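Local structure of transcobalamin-1 (Homo sapiens, 4KKI) at residues V340-T345 / Q390-N395; Y401-L404 / E409-S412. The protein binds vitamin B12 with femtomolar affinity, protects it from the acid of the stomach and acts as a cobalamin transport protein. One frame throughout, in Å; residues are numbered along the deposited sequence.

Interaction 1 of 2, residues V340-T345 / Q390-N395; sequences VRINET and QGLCAN. With NAG (2-acetamido-2-deoxy-beta-D-glucopyranose), chain B.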
# COMPACT_ATOMS: atom_id res chain seq x y z
N VAL A 340 -22.16 -16.03 -1.49
CA VAL A 340 -20.84 -16.53 -1.11
C VAL A 340 -20.45 -17.66 -2.04
O VAL A 340 -21.04 -18.74 -2.00
CB VAL A 340 -20.83 -17.04 0.34
CG1 VAL A 340 -19.49 -17.70 0.65
CG2 VAL A 340 -21.11 -15.91 1.32
N ARG A 341 -19.46 -17.41 -2.90
CA ARG A 341 -19.03 -18.41 -3.87
C ARG A 341 -17.71 -19.08 -3.48
O ARG A 341 -16.70 -18.41 -3.25
CB ARG A 341 -18.92 -17.79 -5.27
CG ARG A 341 -18.14 -18.64 -6.26
CD ARG A 341 -18.26 -18.10 -7.69
NE ARG A 341 -19.50 -18.53 -8.32
CZ ARG A 341 -20.56 -17.74 -8.51
NH1 ARG A 341 -20.52 -16.48 -8.12
NH2 ARG A 341 -21.65 -18.22 -9.09
N ILE A 342 -17.74 -20.40 -3.41
CA ILE A 342 -16.55 -21.21 -3.18
C ILE A 342 -16.36 -22.09 -4.41
O ILE A 342 -15.60 -21.76 -5.31
CB ILE A 342 -16.72 -22.07 -1.92
CG1 ILE A 342 -17.17 -21.20 -0.75
CG2 ILE A 342 -15.42 -22.81 -1.59
CD1 ILE A 342 -17.27 -21.93 0.57
N ASN A 343 -17.07 -23.21 -4.43
CA ASN A 343 -17.29 -23.95 -5.66
C ASN A 343 -18.76 -23.78 -6.01
O ASN A 343 -19.12 -23.24 -7.05
CB ASN A 343 -16.96 -25.43 -5.47
CG ASN A 343 -15.48 -25.72 -5.65
OD1 ASN A 343 -14.87 -25.28 -6.62
ND2 ASN A 343 -14.91 -26.45 -4.70
N GLU A 344 -19.60 -24.24 -5.09
CA GLU A 344 -21.02 -23.96 -5.12
C GLU A 344 -21.23 -22.52 -4.67
O GLU A 344 -20.29 -21.87 -4.19
CB GLU A 344 -21.75 -24.90 -4.16
CG GLU A 344 -21.54 -24.56 -2.68
CD GLU A 344 -20.18 -24.97 -2.13
OE1 GLU A 344 -19.27 -25.31 -2.93
OE2 GLU A 344 -20.01 -24.96 -0.89
N THR A 345 -22.45 -22.03 -4.80
CA THR A 345 -22.77 -20.67 -4.39
C THR A 345 -24.00 -20.63 -3.48
O THR A 345 -25.03 -21.21 -3.80
CB THR A 345 -22.99 -19.75 -5.60
OG1 THR A 345 -21.86 -19.82 -6.47
CG2 THR A 345 -23.19 -18.31 -5.16
N GLN A 390 -17.20 -19.96 6.64
CA GLN A 390 -17.56 -21.37 6.79
C GLN A 390 -16.38 -22.23 7.25
O GLN A 390 -16.29 -23.41 6.92
CB GLN A 390 -18.11 -21.95 5.48
CG GLN A 390 -19.40 -21.32 4.99
CD GLN A 390 -19.90 -21.95 3.71
OE1 GLN A 390 -19.37 -22.97 3.26
NE2 GLN A 390 -20.92 -21.36 3.11
N GLY A 391 -15.47 -21.63 8.02
CA GLY A 391 -14.29 -22.33 8.49
C GLY A 391 -13.21 -22.43 7.43
O GLY A 391 -12.12 -22.93 7.70
N LEU A 392 -13.51 -21.96 6.22
CA LEU A 392 -12.54 -21.94 5.14
C LEU A 392 -11.73 -20.65 5.18
O LEU A 392 -12.24 -19.57 4.86
CB LEU A 392 -13.23 -22.10 3.78
CG LEU A 392 -12.33 -21.97 2.55
CD1 LEU A 392 -11.23 -23.02 2.54
CD2 LEU A 392 -13.16 -22.05 1.27
N CYS A 393 -10.47 -20.76 5.57
CA CYS A 393 -9.62 -19.59 5.78
C CYS A 393 -8.64 -19.36 4.64
O CYS A 393 -8.10 -20.31 4.07
CB CYS A 393 -8.86 -19.71 7.10
SG CYS A 393 -9.94 -19.98 8.53
N ALA A 394 -8.42 -18.09 4.32
CA ALA A 394 -7.44 -17.69 3.31
C ALA A 394 -6.04 -18.18 3.69
O ALA A 394 -5.68 -18.16 4.86
CB ALA A 394 -7.45 -16.18 3.14
N ASN A 395 -5.27 -18.62 2.70
CA ASN A 395 -3.92 -19.10 2.94
C ASN A 395 -2.89 -18.43 2.03
O ASN A 395 -3.08 -18.37 0.81
CB ASN A 395 -3.84 -20.62 2.79
CG ASN A 395 -2.49 -21.18 3.21
OD1 ASN A 395 -1.60 -21.37 2.38
ND2 ASN A 395 -2.33 -21.44 4.50
C1 NAG B . -13.71 -27.05 -5.24
C2 NAG B . -13.04 -27.32 -3.90
C3 NAG B . -11.93 -28.37 -3.98
C4 NAG B . -12.29 -29.53 -4.88
C5 NAG B . -12.85 -29.03 -6.20
C6 NAG B . -13.24 -30.19 -7.12
C7 NAG B . -12.44 -25.86 -2.06
C8 NAG B . -12.15 -24.46 -1.62
N2 NAG B . -12.50 -26.08 -3.37
O3 NAG B . -11.66 -28.84 -2.67
O4 NAG B . -11.14 -30.30 -5.14
O5 NAG B . -13.99 -28.24 -5.95
O6 NAG B . -13.25 -29.75 -8.46
O7 NAG B . -12.60 -26.76 -1.23
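Ile-342 meets Leu-392 and Gln-390 in a small, largely apolar surface contact of the C-terminal beta domain, joining two beta hairpins from different sheets. Residues 340-345 span the end of strand 333-341, the turn at 342-344 and the start of antiparallel strand 345-353; residues 390-395 run from the turn after strand 384-389 into the short strand 392-393. The turn at 342-344 is closed by Ile-342 N to Glu-344 O (3.0 Å), with a weak bond from Asn-343 N to Glu-344 OE1 besides.

The two branches of Ile-342 do separate jobs. CG2, anti to the backbone N, meets CD2 of Leu-392 tip to tip at 3.7 Å. The longer branch ends in CD1, which lies 3.6 Å from OE1 of Gln-390, the two side chains crossing at a slant. Gln-390 gets there by an extended chain (chi2 -179°), and its amide is held by a hydrogen bond from NE2 to Ile-372 O. Two tryptophans flank the contact: Leu-392 touches Trp-430, and Ile-342 rests on the buried Trp-402. With an alanine in place of Ile-342, both Leu-392 CD2 and the Gln-390 amide would probably lose their apolar partner, opening a gap above Trp-402.

Asn-343 carries an N-linked sugar, ND2 bonded to C1 of the N-acetylglucosamine. The sugar folds its acetamido group back over the hairpin contact, and the methyl carbon C8 comes to rest against both aliphatic tips, 3.7 Å from Ile-342 CG2 and 3.9 Å from Leu-392 CD2.

Interaction 2 of 2, residues Y401-L404 / E409-S412; sequences YWEL and EPLS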
# COMPACT_ATOMS: atom_id res chain seq x y z
N TYR A 401 -7.49 -16.45 -1.25
CA TYR A 401 -8.10 -15.39 -0.44
C TYR A 401 -9.57 -15.19 -0.77
O TYR A 401 -10.07 -15.69 -1.78
CB TYR A 401 -7.34 -14.08 -0.62
CG TYR A 401 -7.62 -13.38 -1.94
CD1 TYR A 401 -7.12 -13.87 -3.13
CD2 TYR A 401 -8.38 -12.21 -1.98
CE1 TYR A 401 -7.37 -13.24 -4.33
CE2 TYR A 401 -8.64 -11.57 -3.18
CZ TYR A 401 -8.13 -12.08 -4.35
OH TYR A 401 -8.37 -11.44 -5.54
N TRP A 402 -10.26 -14.44 0.08
CA TRP A 402 -11.65 -14.08 -0.17
C TRP A 402 -11.72 -12.73 -0.89
O TRP A 402 -11.17 -11.74 -0.42
CB TRP A 402 -12.45 -14.04 1.13
CG TRP A 402 -12.62 -15.38 1.78
CD1 TRP A 402 -11.91 -15.88 2.83
CD2 TRP A 402 -13.56 -16.40 1.41
NE1 TRP A 402 -12.35 -17.15 3.14
CE2 TRP A 402 -13.36 -17.49 2.28
CE3 TRP A 402 -14.55 -16.50 0.42
CZ2 TRP A 402 -14.11 -18.66 2.20
CZ3 TRP A 402 -15.29 -17.66 0.34
CH2 TRP A 402 -15.07 -18.73 1.22
N GLU A 403 -12.39 -12.72 -2.03
CA GLU A 403 -12.49 -11.52 -2.86
C GLU A 403 -13.88 -10.91 -2.77
O GLU A 403 -14.88 -11.62 -2.81
CB GLU A 403 -12.15 -11.86 -4.31
CG GLU A 403 -12.12 -10.67 -5.25
CD GLU A 403 -11.93 -11.09 -6.70
OE1 GLU A 403 -11.55 -10.23 -7.52
OE2 GLU A 403 -12.16 -12.27 -7.02
N LEU A 404 -13.93 -9.58 -2.65
CA LEU A 404 -15.20 -8.88 -2.56
C LEU A 404 -15.59 -8.31 -3.93
O LEU A 404 -14.79 -7.63 -4.57
CB LEU A 404 -15.12 -7.75 -1.53
CG LEU A 404 -14.53 -8.13 -0.17
CD1 LEU A 404 -14.57 -6.93 0.76
CD2 LEU A 404 -15.25 -9.32 0.45
N GLU A 409 -17.60 -7.42 -10.43
CA GLU A 409 -16.40 -6.58 -10.44
C GLU A 409 -15.81 -6.45 -9.03
O GLU A 409 -16.54 -6.21 -8.08
CB GLU A 409 -16.74 -5.19 -10.99
CG GLU A 409 -17.35 -5.18 -12.38
CD GLU A 409 -16.30 -5.14 -13.48
OE1 GLU A 409 -15.09 -5.14 -13.16
OE2 GLU A 409 -16.68 -5.09 -14.67
N PRO A 410 -14.49 -6.61 -8.91
CA PRO A 410 -13.81 -6.50 -7.61
C PRO A 410 -13.92 -5.10 -7.01
O PRO A 410 -13.72 -4.11 -7.71
CB PRO A 410 -12.35 -6.83 -7.93
CG PRO A 410 -12.21 -6.53 -9.38
CD PRO A 410 -13.53 -6.87 -10.00
N LEU A 411 -14.22 -5.03 -5.71
CA LEU A 411 -14.34 -3.75 -5.02
C LEU A 411 -12.98 -3.09 -4.82
O LEU A 411 -11.96 -3.77 -4.74
CB LEU A 411 -15.02 -3.93 -3.67
CG LEU A 411 -16.40 -4.59 -3.66
CD1 LEU A 411 -16.96 -4.62 -2.25
CD2 LEU A 411 -17.34 -3.87 -4.60
N SER A 412 -12.99 -1.76 -4.75
CA SER A 412 -11.78 -0.99 -4.47
C SER A 412 -11.70 -0.64 -2.99
O SER A 412 -10.78 0.04 -2.56
CB SER A 412 -11.76 0.30 -5.30
OG SER A 412 -11.70 0.02 -6.69
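Leu-404 and Leu-411 share the one backbone hydrogen bond between these segments: Leu-411 N donates to Leu-404 O over 2.9 Å, nearly straight at 168° about the hydrogen. The same oxygen also receives a CA-H...O contact from Pro-410 CA at 3.4 Å; Pro-410 has no N-H to give, and at this oxygen the amide donor is that of Leu-411.

Apolar packing follows the bond. CD1 of Leu-411 lies 3.7 Å from CB of Leu-404, while its CG sits over the Leu-404 carbonyl, 3.6 Å from the oxygen. Leu-411 has CG anti to its carbonyl carbon (chi1 -56°), the torsion that brings CG above that carbonyl and CD1 within reach of Leu-404 CB. Phe-358 of helix 358-368 touches both leucines.

On the polar side, Glu-403 stretches out fully, its side chain running alongside the Pro-410 ring in the same direction, with OE1 3.5 Å from Pro-410 CB. The other carboxylate oxygen, OE2, is hydrogen-bonded to Ser-431 OG, so the group is tied to strand 426-432 while its aliphatic neighbour borders OE1.

The backbone also serves the ligand directly: Trp-402 O, Leu-404 N and Leu-411 O each hydrogen-bond to cyanocobalamin, so both arms contribute polar groups. This is an antiparallel beta hairpin, strand 400-406 turning into the short, weakly bonded strand at about 409-410, and it forms part of the cobalamin site on the C-terminal beta domain, where the vitamin is held against the N-terminal alpha domain.

Both contacts belong to the C-terminal beta domain, with centres about 13 Å apart, and both involve strands of its five-stranded sheet. Interaction 1 lies at the surface, joining a hairpin end of that sheet to the smaller three-stranded one through side chains and a glycan methyl. Interaction 2 is partly buried, stays within a single hairpin, depends on a backbone hydrogen bond and borders cyanocobalamin. Trp-402 couples them: its NE1 lies 3.0 Å from Leu-392 O, a probable hydrogen bond, and its CH2 packs 3.8 Å from Ile-342 CG1. The strand that offers its backbone to the vitamin thus puts an indole beneath the glycosylated turn.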